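Local coordinates for N-alpha-acetyltransferase 35, NatC auxiliary subunit (Saccharomyces cerevisiae, PDB 6YGA), which serves as the auxiliary subunit of the NatC N-terminal acetyltransferase, which acetylates the N-terminal methionine of the L-A virus Gag protein, at residues 245-250 / 305-310; 252-257 / 299-304; 160-165 / 336-341. All blocks are in the same frame, centred on the assembly; numbering follows the deposited sequence.

Contact 1: residues 245-250 / 305-310; sequences SHLDEL and NDVKTI
Leu247 brings its CB and both methyls to Val307 and Lys308, where helix 245-260 runs antiparallel to helix 298-311. The axes of the two short helical segments make 159° and come within 10.1 Å of each other. The leucine slides past the lysine chain in the opposite direction: CD1 of Leu247 rests 3.6 Å from CG of Lys308, on the aliphatic root of a charged side chain. The same CD1 lies 3.9 Å from CG1 of Val307; the leucine and valine side chains cross at about a right angle. Behind this buried layer, Val307 goes on to Leu342 of helix 337-347, while Leu247 also touches Leu233 and Leu311.

Next along the helix, Asp248 adds a salt bridge at the more exposed margin, and its OD2 has a weak hydrogen bond to Thr244 OG1. Lys308 runs out along the leucine and then bends at chi3 (65°), which turns its ammonium to the carboxylate. The apolar and the ionic contact thus share one lysine, gripped at its root by Leu247 and at its tip by Asp248. NZ of Lys308 meets OD1 of Asp248 nearly in line with the C-O bond, at 3.0 Å.

Contact 2: residues 252-257 / 299-304; sequences ENANSV and GFITLA
An antiparallel helix pair, helix 245-260 against helix 298-311, packs here through the small side chain of Ala254, which faces Phe300 and Ile301. The short segments 252-257 and 299-304 have axes at 163° to each other and 9.1 Å apart at their closest. The methyl of Ala254 points at the partner helix, and the CA atoms of Ala254 and Phe300 are 6.6 Å apart.

Two side chains receive that methyl. CB of Ala254 lies 3.9 Å from CG1 of Ile301 and 4.1 Å from CB of Phe300, so the phenylalanine meets it with the base of its side chain and not with its ring. The ring stacks edge-to-face with Tyr297, and the side chain also touches Leu97 and Ile101 of helix 85-104. Phe300 thus joins the helix pair to a third helix.

Toward solvent the packing becomes mixed. Ile301 carries CG1 anti to its carbonyl carbon and then extends fully, chi2 177°, sending CD1 past the alanine to the amide of Asn255. The two side chains cross at about a right angle, and the methyl sits nearest the oxygen end of the amide, a van der Waals contact without a hydrogen bond. Within segment 252-257, the hydroxyl of Ser256 folds back on its own helix and donates to Glu252 O at 3.1 Å, from 38° out of the carbonyl plane; this oxygen also takes the helical N-H of Ser256. Back at the amide, CD1 of Ile301 is 3.3 Å from OD1 of Asn255 and 3.8 Å from its CG.

Contact 3: residues 160-165 / 336-341; sequences KFVQKL and HVIARI
Leu165, which packs on Ile338 and Ile341 across the contact, also lies over one face of the Phe161 ring on its own helix, with CG 3.9 Å above the plane and offset toward the rim. The other flat group, the imidazole of His336, has Ile338 CA at its edge, in plane. His336 is the N-cap residue of helix 337-347, and its ring makes the capping bond: ND1 accepts from Ile338 N at 3.1 Å with an N-H...N angle of 154°, the donor somewhat tilted from the ring plane.

Helix 142-167, from the Mak10 family region, crosses this capped helix start in the NAA35-like, TPR-repeat region at 45°, segment axis to segment axis, and the interface is buried and wholly apolar in its side chains. Ile338 bends at its second torsion (chi2 -65°), and its terminal methyl CD1 is shared by two residues one turn apart: it lies 4.1 Å from CG2 of Val162 and 4.0 Å from CD1 of Leu165; the isoleucine side chain crosses both at about a right angle. One turn on, Ile341 comes in by its branch methyl, against the root of the leucine: CG2 of Ile341 is 3.7 Å from CB of Leu165 and 3.5 Å from its carbonyl O.

In the fold
Contacts 1 and 2 are successive levels of one helix pair, their centres 10 Å apart, and Leu250 bridges them by placing CD2 3.9 Å from Ala304 CB. Along the chain, contact 2 is nested inside the loop closed by contact 1, and both lie within the loop closed by contact 3. Helix 298-311 is the middle layer: its far side meets helix 337-347 of contact 3. The centre of contact 3 is 14 Å from that of contact 1 and 18 Å from that of contact 2. There Asp306 OD2 probably hydrogen-bonds His336 N at 2.7 Å, while Leu303 CD1 packs 3.5 Å from His336 ND1. No other NatC subunit touches any of these segments.

Contact 1: residues 245-250 / 305-310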
loop_
_atom_site.group_PDB
_atom_site.type_symbol
_atom_site.label_atom_id
_atom_site.label_comp_id
_atom_site.label_asym_id
_atom_site.label_seq_id
_atom_site.Cartn_x
_atom_site.Cartn_y
_atom_site.Cartn_z
ATOM N N SER B 245 -25.112 -5.021 17.652
ATOM C CA SER B 245 -26.497 -4.796 17.247
ATOM C C SER B 245 -26.575 -3.927 15.996
ATOM O O SER B 245 -27.180 -4.319 14.992
ATOM C CB SER B 245 -27.283 -4.164 18.398
ATOM O OG SER B 245 -27.337 -5.038 19.513
ATOM N N HIS B 246 -25.963 -2.740 16.039
ATOM C CA HIS B 246 -25.953 -1.868 14.867
ATOM C C HIS B 246 -25.211 -2.502 13.697
ATOM O O HIS B 246 -25.589 -2.298 12.539
ATOM C CB HIS B 246 -25.333 -0.517 15.227
ATOM C CG HIS B 246 -26.203 0.332 16.103
ATOM N ND1 HIS B 246 -25.994 0.467 17.459
ATOM C CD2 HIS B 246 -27.287 1.088 15.811
ATOM C CE1 HIS B 246 -26.912 1.273 17.965
ATOM N NE2 HIS B 246 -27.709 1.662 16.985
ATOM N N LEU B 247 -24.161 -3.277 13.974
ATOM C CA LEU B 247 -23.461 -3.962 12.893
ATOM C C LEU B 247 -24.343 -5.028 12.258
ATOM O O LEU B 247 -24.303 -5.226 11.039
ATOM C CB LEU B 247 -22.163 -4.578 13.408
ATOM C CG LEU B 247 -21.098 -3.557 13.804
ATOM C CD1 LEU B 247 -19.963 -4.221 14.567
ATOM C CD2 LEU B 247 -20.575 -2.841 12.570
ATOM N N ASP B 248 -25.140 -5.730 13.069
ATOM C CA ASP B 248 -26.067 -6.712 12.513
ATOM C C ASP B 248 -27.185 -6.029 11.734
ATOM O O ASP B 248 -27.591 -6.513 10.672
ATOM C CB ASP B 248 -26.647 -7.594 13.623
ATOM C CG ASP B 248 -25.623 -8.557 14.218
ATOM O OD1 ASP B 248 -24.683 -8.968 13.504
ATOM O OD2 ASP B 248 -25.772 -8.917 15.406
ATOM N N GLU B 249 -27.695 -4.902 12.242
ATOM C CA GLU B 249 -28.713 -4.155 11.507
ATOM C C GLU B 249 -28.172 -3.656 10.174
ATOM O O GLU B 249 -28.894 -3.637 9.170
ATOM C CB GLU B 249 -29.218 -2.978 12.342
ATOM C CG GLU B 249 -29.875 -3.368 13.649
ATOM C CD GLU B 249 -30.250 -2.163 14.484
ATOM O OE1 GLU B 249 -30.508 -1.091 13.898
ATOM O OE2 GLU B 249 -30.274 -2.286 15.726
ATOM N N LEU B 250 -26.902 -3.246 10.148
ATOM C CA LEU B 250 -26.298 -2.793 8.900
ATOM C C LEU B 250 -26.272 -3.910 7.868
ATOM O O LEU B 250 -26.485 -3.667 6.673
ATOM C CB LEU B 250 -24.888 -2.268 9.167
ATOM C CG LEU B 250 -24.062 -1.841 7.952
ATOM C CD1 LEU B 250 -24.780 -0.755 7.167
ATOM C CD2 LEU B 250 -22.681 -1.374 8.385
ATOM N N ASN B 305 -18.806 -7.047 8.742
ATOM C CA ASN B 305 -18.195 -8.279 9.235
ATOM C C ASN B 305 -16.739 -8.060 9.625
ATOM O O ASN B 305 -16.255 -8.665 10.588
ATOM C CB ASN B 305 -18.309 -9.386 8.189
ATOM C CG ASN B 305 -19.718 -9.922 8.058
ATOM O OD1 ASN B 305 -20.261 -10.012 6.957
ATOM N ND2 ASN B 305 -20.324 -10.277 9.187
ATOM N N ASP B 306 -16.025 -7.205 8.892
ATOM C CA ASP B 306 -14.630 -6.938 9.226
ATOM C C ASP B 306 -14.510 -6.233 10.572
ATOM O O ASP B 306 -13.615 -6.547 11.367
ATOM C CB ASP B 306 -13.978 -6.110 8.118
ATOM C CG ASP B 306 -13.751 -6.912 6.849
ATOM O OD1 ASP B 306 -14.116 -8.107 6.829
ATOM O OD2 ASP B 306 -13.205 -6.354 5.874
ATOM N N VAL B 307 -15.405 -5.283 10.848
ATOM C CA VAL B 307 -15.403 -4.614 12.144
ATOM C C VAL B 307 -15.804 -5.588 13.246
ATOM O O VAL B 307 -15.235 -5.570 14.344
ATOM C CB VAL B 307 -16.322 -3.379 12.106
ATOM C CG1 VAL B 307 -16.522 -2.809 13.505
ATOM C CG2 VAL B 307 -15.743 -2.316 11.179
ATOM N N LYS B 308 -16.780 -6.459 12.970
ATOM C CA LYS B 308 -17.163 -7.475 13.947
ATOM C C LYS B 308 -15.982 -8.367 14.308
ATOM O O LYS B 308 -15.832 -8.773 15.466
ATOM C CB LYS B 308 -18.323 -8.316 13.412
ATOM C CG LYS B 308 -19.663 -7.596 13.410
ATOM C CD LYS B 308 -20.764 -8.455 12.808
ATOM C CE LYS B 308 -21.029 -9.687 13.655
ATOM N NZ LYS B 308 -22.120 -10.532 13.088
ATOM N N THR B 309 -15.131 -8.677 13.328
ATOM C CA THR B 309 -13.948 -9.485 13.608
ATOM C C THR B 309 -12.982 -8.743 14.525
ATOM O O THR B 309 -12.325 -9.357 15.372
ATOM C CB THR B 309 -13.262 -9.879 12.299
ATOM O OG1 THR B 309 -14.209 -10.537 11.449
ATOM C CG2 THR B 309 -12.098 -10.826 12.559
ATOM N N ILE B 310 -12.898 -7.418 14.378
ATOM C CA ILE B 310 -11.997 -6.624 15.210
ATOM C C ILE B 310 -12.390 -6.727 16.677
ATOM O O ILE B 310 -11.534 -6.886 17.555
ATOM C CB ILE B 310 -11.988 -5.159 14.734
ATOM C CG1 ILE B 310 -11.450 -5.068 13.306
ATOM C CG2 ILE B 310 -11.190 -4.279 15.693
ATOM C CD1 ILE B 310 -10.151 -5.804 13.096
#

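Contact 2: residues 252-257 / 299-304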
loop_
_atom_site.group_PDB
_atom_site.type_symbol
_atom_site.label_atom_id
_atom_site.label_comp_id
_atom_site.label_asym_id
_atom_site.label_seq_id
_atom_site.Cartn_x
_atom_site.Cartn_y
_atom_site.Cartn_z
ATOM N N GLU B 252 -28.390 -6.608 7.798
ATOM C CA GLU B 252 -29.762 -6.919 7.406
ATOM C C GLU B 252 -30.289 -5.905 6.400
ATOM O O GLU B 252 -30.876 -6.275 5.376
ATOM C CB GLU B 252 -30.664 -6.959 8.641
ATOM C CG GLU B 252 -30.261 -7.992 9.676
ATOM C CD GLU B 252 -30.943 -7.768 11.010
ATOM O OE1 GLU B 252 -31.673 -6.763 11.141
ATOM O OE2 GLU B 252 -30.743 -8.592 11.928
ATOM N N ASN B 253 -30.086 -4.616 6.675
ATOM C CA ASN B 253 -30.615 -3.582 5.792
ATOM C C ASN B 253 -29.893 -3.573 4.451
ATOM O O ASN B 253 -30.514 -3.323 3.412
ATOM C CB ASN B 253 -30.521 -2.218 6.469
ATOM C CG ASN B 253 -31.485 -2.082 7.626
ATOM O OD1 ASN B 253 -31.664 -3.012 8.411
ATOM N ND2 ASN B 253 -32.130 -0.930 7.725
ATOM N N ALA B 254 -28.586 -3.846 4.449
ATOM C CA ALA B 254 -27.864 -3.933 3.186
ATOM C C ALA B 254 -28.361 -5.108 2.352
ATOM O O ALA B 254 -28.450 -5.013 1.123
ATOM C CB ALA B 254 -26.361 -4.045 3.440
ATOM N N ASN B 255 -28.698 -6.224 3.006
ATOM C CA ASN B 255 -29.229 -7.375 2.279
ATOM C C ASN B 255 -30.610 -7.082 1.705
ATOM O O ASN B 255 -30.922 -7.500 0.585
ATOM C CB ASN B 255 -29.280 -8.601 3.192
ATOM C CG ASN B 255 -27.983 -9.387 3.190
ATOM O OD1 ASN B 255 -27.335 -9.536 2.153
ATOM N ND2 ASN B 255 -27.597 -9.898 4.353
ATOM N N SER B 256 -31.453 -6.371 2.460
ATOM C CA SER B 256 -32.793 -6.062 1.970
ATOM C C SER B 256 -32.736 -5.135 0.762
ATOM O O SER B 256 -33.514 -5.293 -0.186
ATOM C CB SER B 256 -33.630 -5.441 3.088
ATOM O OG SER B 256 -33.716 -6.309 4.204
ATOM N N VAL B 257 -31.813 -4.171 0.773
ATOM C CA VAL B 257 -31.688 -3.244 -0.347
ATOM C C VAL B 257 -31.218 -3.976 -1.599
ATOM O O VAL B 257 -31.673 -3.685 -2.711
ATOM C CB VAL B 257 -30.746 -2.085 0.026
ATOM C CG1 VAL B 257 -30.477 -1.198 -1.175
ATOM C CG2 VAL B 257 -31.349 -1.264 1.149
ATOM N N GLY B 299 -20.815 -3.926 -0.223
ATOM C CA GLY B 299 -19.651 -3.393 0.464
ATOM C C GLY B 299 -19.907 -3.091 1.926
ATOM O O GLY B 299 -18.992 -3.175 2.752
ATOM N N PHE B 300 -21.146 -2.734 2.269
ATOM C CA PHE B 300 -21.488 -2.502 3.669
ATOM C C PHE B 300 -21.419 -3.796 4.470
ATOM O O PHE B 300 -21.057 -3.785 5.653
ATOM C CB PHE B 300 -22.881 -1.877 3.775
ATOM C CG PHE B 300 -22.940 -0.440 3.339
ATOM C CD1 PHE B 300 -22.024 0.484 3.818
ATOM C CD2 PHE B 300 -23.909 -0.015 2.447
ATOM C CE1 PHE B 300 -22.079 1.809 3.418
ATOM C CE2 PHE B 300 -23.968 1.309 2.044
ATOM C CZ PHE B 300 -23.052 2.221 2.529
ATOM N N ILE B 301 -21.761 -4.921 3.839
ATOM C CA ILE B 301 -21.678 -6.214 4.513
ATOM C C ILE B 301 -20.228 -6.549 4.834
ATOM O O ILE B 301 -19.902 -6.980 5.948
ATOM C CB ILE B 301 -22.332 -7.309 3.650
ATOM C CG1 ILE B 301 -23.797 -6.967 3.365
ATOM C CG2 ILE B 301 -22.226 -8.663 4.332
ATOM C CD1 ILE B 301 -24.494 -7.958 2.447
ATOM N N THR B 302 -19.334 -6.354 3.860
ATOM C CA THR B 302 -17.911 -6.581 4.096
ATOM C C THR B 302 -17.393 -5.683 5.212
ATOM O O THR B 302 -16.618 -6.127 6.068
ATOM C CB THR B 302 -17.124 -6.344 2.804
ATOM O OG1 THR B 302 -17.598 -7.233 1.785
ATOM C CG2 THR B 302 -15.640 -6.589 3.026
ATOM N N LEU B 303 -17.822 -4.420 5.227
ATOM C CA LEU B 303 -17.396 -3.505 6.281
ATOM C C LEU B 303 -17.883 -3.969 7.646
ATOM O O LEU B 303 -17.130 -3.935 8.627
ATOM C CB LEU B 303 -17.905 -2.096 5.986
ATOM C CG LEU B 303 -17.820 -1.104 7.144
ATOM C CD1 LEU B 303 -16.371 -0.792 7.485
ATOM C CD2 LEU B 303 -18.589 0.162 6.808
ATOM N N ALA B 304 -19.138 -4.412 7.730
ATOM C CA ALA B 304 -19.700 -4.784 9.024
ATOM C C ALA B 304 -19.038 -6.037 9.585
ATOM O O ALA B 304 -18.735 -6.098 10.781
ATOM C CB ALA B 304 -21.210 -4.982 8.902
#

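Contact 3: residues 160-165 / 336-341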
loop_
_atom_site.group_PDB
_atom_site.type_symbol
_atom_site.label_atom_id
_atom_site.label_comp_id
_atom_site.label_asym_id
_atom_site.label_seq_id
_atom_site.Cartn_x
_atom_site.Cartn_y
_atom_site.Cartn_z
ATOM N N LYS B 160 -16.175 12.909 9.045
ATOM C CA LYS B 160 -15.468 13.521 10.164
ATOM C C LYS B 160 -14.865 12.459 11.074
ATOM O O LYS B 160 -13.759 12.633 11.598
ATOM C CB LYS B 160 -16.413 14.429 10.949
ATOM C CG LYS B 160 -15.733 15.222 12.054
ATOM C CD LYS B 160 -16.748 15.941 12.930
ATOM C CE LYS B 160 -16.067 16.858 13.937
ATOM N NZ LYS B 160 -17.054 17.525 14.828
ATOM N N PHE B 161 -15.580 11.350 11.273
ATOM C CA PHE B 161 -15.055 10.268 12.098
ATOM C C PHE B 161 -13.885 9.577 11.414
ATOM O O PHE B 161 -12.913 9.191 12.073
ATOM C CB PHE B 161 -16.165 9.267 12.419
ATOM C CG PHE B 161 -15.672 8.000 13.056
ATOM C CD1 PHE B 161 -15.044 8.027 14.290
ATOM C CD2 PHE B 161 -15.847 6.779 12.426
ATOM C CE1 PHE B 161 -14.589 6.861 14.878
ATOM C CE2 PHE B 161 -15.398 5.612 13.009
ATOM C CZ PHE B 161 -14.768 5.652 14.235
ATOM N N VAL B 162 -13.959 9.418 10.091
ATOM C CA VAL B 162 -12.840 8.862 9.339
ATOM C C VAL B 162 -11.614 9.754 9.479
ATOM O O VAL B 162 -10.481 9.266 9.583
ATOM C CB VAL B 162 -13.244 8.663 7.867
ATOM C CG1 VAL B 162 -12.053 8.226 7.028
ATOM C CG2 VAL B 162 -14.373 7.647 7.765
ATOM N N GLN B 163 -11.820 11.073 9.511
ATOM C CA GLN B 163 -10.704 11.991 9.707
ATOM C C GLN B 163 -10.022 11.752 11.048
ATOM O O GLN B 163 -8.791 11.793 11.141
ATOM C CB GLN B 163 -11.190 13.435 9.604
ATOM C CG GLN B 163 -10.082 14.454 9.443
ATOM C CD GLN B 163 -10.607 15.870 9.451
ATOM O OE1 GLN B 163 -11.523 16.198 10.207
ATOM N NE2 GLN B 163 -10.040 16.719 8.604
ATOM N N LYS B 164 -10.807 11.503 12.100
ATOM C CA LYS B 164 -10.219 11.201 13.400
ATOM C C LYS B 164 -9.435 9.897 13.354
ATOM O O LYS B 164 -8.364 9.787 13.963
ATOM C CB LYS B 164 -11.304 11.127 14.474
ATOM C CG LYS B 164 -12.151 12.381 14.606
ATOM C CD LYS B 164 -13.014 12.328 15.857
ATOM C CE LYS B 164 -13.926 13.540 15.957
ATOM N NZ LYS B 164 -14.557 13.638 17.303
ATOM N N LEU B 165 -9.960 8.896 12.640
ATOM C CA LEU B 165 -9.263 7.621 12.515
ATOM C C LEU B 165 -7.912 7.795 11.833
ATOM O O LEU B 165 -6.909 7.218 12.271
ATOM C CB LEU B 165 -10.125 6.625 11.737
ATOM C CG LEU B 165 -11.419 6.144 12.393
ATOM C CD1 LEU B 165 -12.161 5.187 11.475
ATOM C CD2 LEU B 165 -11.108 5.477 13.714
ATOM N N HIS B 336 -11.152 -4.631 5.425
ATOM C CA HIS B 336 -11.581 -3.272 5.134
ATOM C C HIS B 336 -10.708 -2.274 5.889
ATOM O O HIS B 336 -10.257 -2.537 7.010
ATOM C CB HIS B 336 -13.055 -3.106 5.516
ATOM C CG HIS B 336 -13.697 -1.877 4.955
ATOM N ND1 HIS B 336 -13.538 -0.630 5.521
ATOM C CD2 HIS B 336 -14.510 -1.704 3.884
ATOM C CE1 HIS B 336 -14.221 0.259 4.821
ATOM N NE2 HIS B 336 -14.818 -0.367 3.823
ATOM N N VAL B 337 -10.453 -1.124 5.260
ATOM C CA VAL B 337 -9.502 -0.166 5.820
ATOM C C VAL B 337 -9.996 0.377 7.157
ATOM O O VAL B 337 -9.200 0.616 8.074
ATOM C CB VAL B 337 -9.215 0.961 4.807
ATOM C CG1 VAL B 337 -10.492 1.709 4.437
ATOM C CG2 VAL B 337 -8.159 1.922 5.345
ATOM N N ILE B 338 -11.311 0.575 7.301
ATOM C CA ILE B 338 -11.853 1.043 8.575
ATOM C C ILE B 338 -11.540 0.039 9.677
ATOM O O ILE B 338 -11.089 0.408 10.769
ATOM C CB ILE B 338 -13.366 1.298 8.460
ATOM C CG1 ILE B 338 -13.659 2.430 7.469
ATOM C CG2 ILE B 338 -13.954 1.627 9.822
ATOM C CD1 ILE B 338 -13.141 3.784 7.900
ATOM N N ALA B 339 -11.759 -1.248 9.403
ATOM C CA ALA B 339 -11.436 -2.273 10.390
ATOM C C ALA B 339 -9.937 -2.333 10.652
ATOM O O ALA B 339 -9.508 -2.622 11.774
ATOM C CB ALA B 339 -11.956 -3.633 9.927
ATOM N N ARG B 340 -9.121 -2.063 9.630
ATOM C CA ARG B 340 -7.675 -2.127 9.816
ATOM C C ARG B 340 -7.167 -0.948 10.636
ATOM O O ARG B 340 -6.202 -1.086 11.395
ATOM C CB ARG B 340 -6.969 -2.198 8.463
ATOM C CG ARG B 340 -7.210 -3.509 7.737
ATOM C CD ARG B 340 -6.236 -3.734 6.593
ATOM N NE ARG B 340 -6.481 -2.845 5.462
ATOM C CZ ARG B 340 -5.707 -1.813 5.138
ATOM N NH1 ARG B 340 -4.630 -1.535 5.861
ATOM N NH2 ARG B 340 -6.008 -1.064 4.086
ATOM N N ILE B 341 -7.786 0.224 10.492
ATOM C CA ILE B 341 -7.460 1.330 11.387
ATOM C C ILE B 341 -8.000 1.052 12.779
ATOM O O ILE B 341 -7.368 1.387 13.789
ATOM C CB ILE B 341 -8.014 2.655 10.833
ATOM C CG1 ILE B 341 -7.473 2.922 9.429
ATOM C CG2 ILE B 341 -7.676 3.813 11.771
ATOM C CD1 ILE B 341 -8.067 4.160 8.775
#